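Local atomic coordinates of exodeoxyribonuclease III (PDB entry 2JC4), a protein that probably removes nucleotides from double-stranded DNA as a magnesium- or manganese-dependent 3'-5' exonuclease in DNA repair. Residues 124-135 / 175-184. Sequence-based numbering, arbitrary orientation.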
loop_
_atom_site.group_PDB
_atom_site.type_symbol
_atom_site.label_atom_id
_atom_site.label_comp_id
_atom_site.label_asym_id
_atom_site.label_seq_id
_atom_site.Cartn_x
_atom_site.Cartn_y
_atom_site.Cartn_z
ATOM N N PHE A 124 11.673 -8.371 -0.031
ATOM C CA PHE A 124 10.555 -9.048 0.650
ATOM C C PHE A 124 10.973 -9.909 1.857
ATOM O O PHE A 124 10.231 -9.997 2.868
ATOM C CB PHE A 124 9.726 -9.854 -0.352
ATOM C CG PHE A 124 8.584 -9.064 -0.949
ATOM C CD1 PHE A 124 8.771 -8.287 -2.104
ATOM C CD2 PHE A 124 7.338 -9.070 -0.334
ATOM C CE1 PHE A 124 7.745 -7.541 -2.662
ATOM C CE2 PHE A 124 6.273 -8.314 -0.884
ATOM C CZ PHE A 124 6.466 -7.566 -2.050
ATOM N N ALA A 125 12.139 -10.554 1.747
ATOM C CA ALA A 125 12.678 -11.360 2.844
ATOM C C ALA A 125 12.923 -10.434 4.021
ATOM O O ALA A 125 12.631 -10.781 5.181
ATOM C CB ALA A 125 13.992 -12.013 2.428
ATOM N N ALA A 126 13.491 -9.264 3.732
ATOM C CA ALA A 126 13.777 -8.289 4.796
ATOM C C ALA A 126 12.469 -7.740 5.394
ATOM O O ALA A 126 12.361 -7.525 6.601
ATOM C CB ALA A 126 14.669 -7.158 4.291
ATOM N N LEU A 127 11.472 -7.516 4.552
ATOM C CA LEU A 127 10.199 -7.037 5.065
ATOM C C LEU A 127 9.564 -8.063 6.010
ATOM O O LEU A 127 9.046 -7.707 7.058
ATOM C CB LEU A 127 9.245 -6.741 3.897
ATOM C CG LEU A 127 7.842 -6.294 4.296
ATOM C CD1 LEU A 127 7.904 -4.918 5.046
ATOM C CD2 LEU A 127 6.941 -6.214 3.086
ATOM N N THR A 128 9.577 -9.325 5.603
ATOM C CA THR A 128 8.983 -10.406 6.400
ATOM C C THR A 128 9.572 -10.418 7.822
ATOM O O THR A 128 8.849 -10.550 8.821
ATOM C CB THR A 128 9.194 -11.771 5.684
ATOM O OG1 THR A 128 8.699 -11.650 4.346
ATOM C CG2 THR A 128 8.382 -12.845 6.355
ATOM N N GLU A 129 10.881 -10.251 7.895
ATOM C CA GLU A 129 11.595 -10.250 9.183
ATOM C C GLU A 129 11.145 -9.072 10.063
ATOM O O GLU A 129 10.884 -9.208 11.261
ATOM C CB GLU A 129 13.111 -10.205 8.913
ATOM C CG GLU A 129 13.894 -11.086 9.832
ATOM C CD GLU A 129 15.388 -10.853 9.696
ATOM O OE1 GLU A 129 15.942 -10.082 10.514
ATOM O OE2 GLU A 129 15.979 -11.409 8.750
ATOM N N PHE A 130 11.040 -7.905 9.472
ATOM C CA PHE A 130 10.640 -6.730 10.231
ATOM C C PHE A 130 9.211 -6.882 10.729
ATOM O O PHE A 130 8.923 -6.627 11.912
ATOM C CB PHE A 130 10.727 -5.503 9.330
ATOM C CG PHE A 130 10.177 -4.250 9.944
ATOM C CD1 PHE A 130 10.762 -3.700 11.090
ATOM C CD2 PHE A 130 9.122 -3.578 9.337
ATOM C CE1 PHE A 130 10.286 -2.518 11.651
ATOM C CE2 PHE A 130 8.618 -2.379 9.905
ATOM C CZ PHE A 130 9.226 -1.840 11.041
ATOM N N VAL A 131 8.318 -7.262 9.815
ATOM C CA VAL A 131 6.882 -7.425 10.156
ATOM C C VAL A 131 6.724 -8.497 11.252
ATOM O O VAL A 131 6.009 -8.284 12.251
ATOM C CB VAL A 131 5.971 -7.682 8.913
ATOM C CG1 VAL A 131 4.504 -7.872 9.374
ATOM C CG2 VAL A 131 6.024 -6.504 7.930
ATOM N N ARG A 132 7.393 -9.633 11.103
ATOM C CA ARG A 132 7.337 -10.696 12.130
ATOM C C ARG A 132 7.681 -10.163 13.571
ATOM O O ARG A 132 7.005 -10.477 14.589
ATOM C CB ARG A 132 8.330 -11.787 11.764
ATOM C CG ARG A 132 8.275 -13.021 12.749
ATOM C CD ARG A 132 9.366 -14.079 12.425
ATOM N NE ARG A 132 9.149 -14.705 11.128
ATOM C CZ ARG A 132 10.000 -14.659 10.099
ATOM N NH1 ARG A 132 11.167 -14.017 10.200
ATOM N NH2 ARG A 132 9.684 -15.278 8.956
ATOM N N ASP A 133 8.735 -9.362 13.631
ATOM C CA ASP A 133 9.203 -8.758 14.865
ATOM C C ASP A 133 8.198 -7.748 15.399
ATOM O O ASP A 133 7.860 -7.763 16.614
ATOM C CB ASP A 133 10.563 -8.098 14.601
ATOM C CG ASP A 133 11.107 -7.328 15.796
ATOM O OD1 ASP A 133 11.149 -7.880 16.909
ATOM O OD2 ASP A 133 11.502 -6.156 15.610
ATOM N N GLU A 134 7.689 -6.896 14.505
ATOM C CA GLU A 134 6.708 -5.879 14.886
ATOM C C GLU A 134 5.451 -6.526 15.459
ATOM O O GLU A 134 4.899 -6.042 16.451
ATOM C CB GLU A 134 6.358 -4.969 13.695
ATOM C CG GLU A 134 7.465 -4.020 13.258
ATOM C CD GLU A 134 7.547 -2.813 14.158
ATOM O OE1 GLU A 134 6.532 -2.126 14.314
ATOM O OE2 GLU A 134 8.616 -2.564 14.723
ATOM N N MET A 135 5.021 -7.632 14.855
ATOM C CA MET A 135 3.834 -8.340 15.334
ATOM C C MET A 135 3.908 -8.939 16.766
ATOM O O MET A 135 2.876 -9.150 17.390
ATOM C CB MET A 135 3.464 -9.436 14.335
ATOM C CG MET A 135 2.896 -8.853 13.013
ATOM S SD MET A 135 2.582 -10.189 11.857
ATOM C CE MET A 135 1.154 -10.910 12.697
ATOM N N TRP A 175 5.978 -15.164 -1.879
ATOM C CA TRP A 175 6.420 -14.059 -1.016
ATOM C C TRP A 175 5.243 -13.389 -0.324
ATOM O O TRP A 175 5.335 -13.074 0.860
ATOM C CB TRP A 175 7.250 -13.015 -1.776
ATOM C CG TRP A 175 8.424 -13.628 -2.487
ATOM C CD1 TRP A 175 9.059 -14.812 -2.183
ATOM C CD2 TRP A 175 9.100 -13.090 -3.638
ATOM N NE1 TRP A 175 10.069 -15.047 -3.095
ATOM C CE2 TRP A 175 10.110 -14.006 -3.997
ATOM C CE3 TRP A 175 8.915 -11.943 -4.421
ATOM C CZ2 TRP A 175 10.946 -13.797 -5.092
ATOM C CZ3 TRP A 175 9.743 -11.739 -5.527
ATOM C CH2 TRP A 175 10.749 -12.661 -5.839
ATOM N N PHE A 176 4.132 -13.231 -1.030
ATOM C CA PHE A 176 2.930 -12.684 -0.433
ATOM C C PHE A 176 2.398 -13.651 0.637
ATOM O O PHE A 176 2.013 -13.229 1.739
ATOM C CB PHE A 176 1.872 -12.380 -1.512
ATOM C CG PHE A 176 0.592 -11.779 -0.955
ATOM C CD1 PHE A 176 0.544 -10.426 -0.592
ATOM C CD2 PHE A 176 -0.540 -12.564 -0.764
ATOM C CE1 PHE A 176 -0.622 -9.870 -0.074
ATOM C CE2 PHE A 176 -1.717 -11.998 -0.242
ATOM C CZ PHE A 176 -1.749 -10.654 0.078
ATOM N N GLN A 177 2.413 -14.945 0.328
ATOM C CA GLN A 177 1.985 -15.963 1.298
ATOM C C GLN A 177 2.864 -15.928 2.548
ATOM O O GLN A 177 2.352 -16.103 3.670
ATOM C CB GLN A 177 1.913 -17.369 0.655
ATOM C CG GLN A 177 1.256 -18.474 1.546
ATOM C CD GLN A 177 -0.175 -18.150 1.923
ATOM O OE1 GLN A 177 -0.999 -17.882 1.048
ATOM N NE2 GLN A 177 -0.478 -18.146 3.216
ATOM N N ASN A 178 4.159 -15.659 2.381
ATOM C CA ASN A 178 5.044 -15.589 3.552
ATOM C C ASN A 178 4.649 -14.509 4.560
ATOM O O ASN A 178 4.896 -14.630 5.764
ATOM C CB ASN A 178 6.497 -15.413 3.136
ATOM C CG ASN A 178 7.024 -16.584 2.335
ATOM O OD1 ASN A 178 6.457 -17.663 2.374
ATOM N ND2 ASN A 178 8.142 -16.378 1.616
ATOM N N LEU A 179 4.056 -13.427 4.073
ATOM C CA LEU A 179 3.521 -12.376 4.946
ATOM C C LEU A 179 2.239 -12.840 5.660
ATOM O O LEU A 179 2.116 -12.701 6.853
ATOM C CB LEU A 179 3.269 -11.098 4.127
ATOM C CG LEU A 179 4.503 -10.388 3.560
ATOM C CD1 LEU A 179 4.080 -9.263 2.594
ATOM C CD2 LEU A 179 5.445 -9.845 4.688
ATOM N N LEU A 180 1.279 -13.381 4.916
ATOM C CA LEU A 180 0.093 -13.979 5.530
ATOM C C LEU A 180 0.454 -15.016 6.627
ATOM O O LEU A 180 -0.199 -15.039 7.689
ATOM C CB LEU A 180 -0.787 -14.648 4.464
ATOM C CG LEU A 180 -1.347 -13.739 3.354
ATOM C CD1 LEU A 180 -2.216 -14.543 2.393
ATOM C CD2 LEU A 180 -2.113 -12.517 3.921
ATOM N N ASP A 181 1.448 -15.865 6.338
ATOM C CA ASP A 181 1.964 -16.919 7.255
ATOM C C ASP A 181 2.537 -16.387 8.597
ATOM O O ASP A 181 2.638 -17.127 9.601
ATOM C CB ASP A 181 3.049 -17.734 6.540
ATOM C CG ASP A 181 2.491 -18.629 5.446
ATOM O OD1 ASP A 181 1.245 -18.771 5.355
ATOM O OD2 ASP A 181 3.321 -19.186 4.673
ATOM N N LEU A 182 2.839 -15.089 8.643
ATOM C CA LEU A 182 3.162 -14.443 9.931
ATOM C C LEU A 182 1.984 -14.418 10.914
ATOM O O LEU A 182 2.196 -14.239 12.128
ATOM C CB LEU A 182 3.683 -13.002 9.733
ATOM C CG LEU A 182 4.880 -12.870 8.804
ATOM C CD1 LEU A 182 5.242 -11.388 8.548
ATOM C CD2 LEU A 182 6.088 -13.677 9.293
ATOM N N GLY A 183 0.766 -14.579 10.389
ATOM C CA GLY A 183 -0.466 -14.482 11.164
ATOM C C GLY A 183 -1.241 -13.221 10.809
ATOM O O GLY A 183 -1.701 -12.475 11.693
ATOM N N LEU A 184 -1.330 -12.966 9.509
ATOM C CA LEU A 184 -2.027 -11.802 8.961
ATOM C C LEU A 184 -3.046 -12.300 7.960
ATOM O O LEU A 184 -2.865 -13.370 7.401
ATOM C CB LEU A 184 -1.028 -10.900 8.233
ATOM C CG LEU A 184 -0.030 -10.152 9.116
ATOM C CD1 LEU A 184 0.930 -9.464 8.166
ATOM C CD2 LEU A 184 -0.760 -9.094 10.004
HETATM O O HOH W 1 7.538 -11.984 1.824
#
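Two helices, 115-135 and 170-180, pack side by side on one sheet of the DNase I-like alpha/beta sandwich of the AP/ExoA family, joined mainly by apolar side chains and one bridging water. The axes of the stretches 124-135 and 175-180 approach to 10.0 Å and run nearly parallel (7°). Leu127 and Val131 also rest on strands 99-105 and 141-144, respectively, and Leu179 on strand 217-221, so both helices cover the same face. At the end nearer the predicted catalytic residues Asp146 and Asn148, the edge of the Phe124 ring meets Leu179 CD1, 4.2 Å from Phe124 CE2, while Trp175 CB approaches the ring obliquely. Thr128 stands at the middle of the seam. Its OG1, lying beside the backbone N (chi1 -53°), donates a hydrogen bond back to Phe124 O at 2.7 Å, so Phe124 O is gripped by two donors, Thr128 N and OG1, from opposite faces of its plane. The same hydroxyl accepts from a water that also donates to Trp175 O, giving the helices a polar link. Leu182 then wedges its branches against helix 115-135: CD1 lies 3.7 Å from Val131 CG1, and CD2 touches Thr128 CG2 and lies obliquely to the Arg132 guanidinium, 3.7 Å from Arg132 NE. Beyond it the chain leaves the helical conformation at Gly183, with positive phi, and Leu184 turns back toward Val131 and Met135. Met135 crosses Leu182 at about a right angle, SD 3.7 Å from Leu182 CB; the bend at chi3 (71°) sets its CE methyl 3.4 Å from Gly183 O.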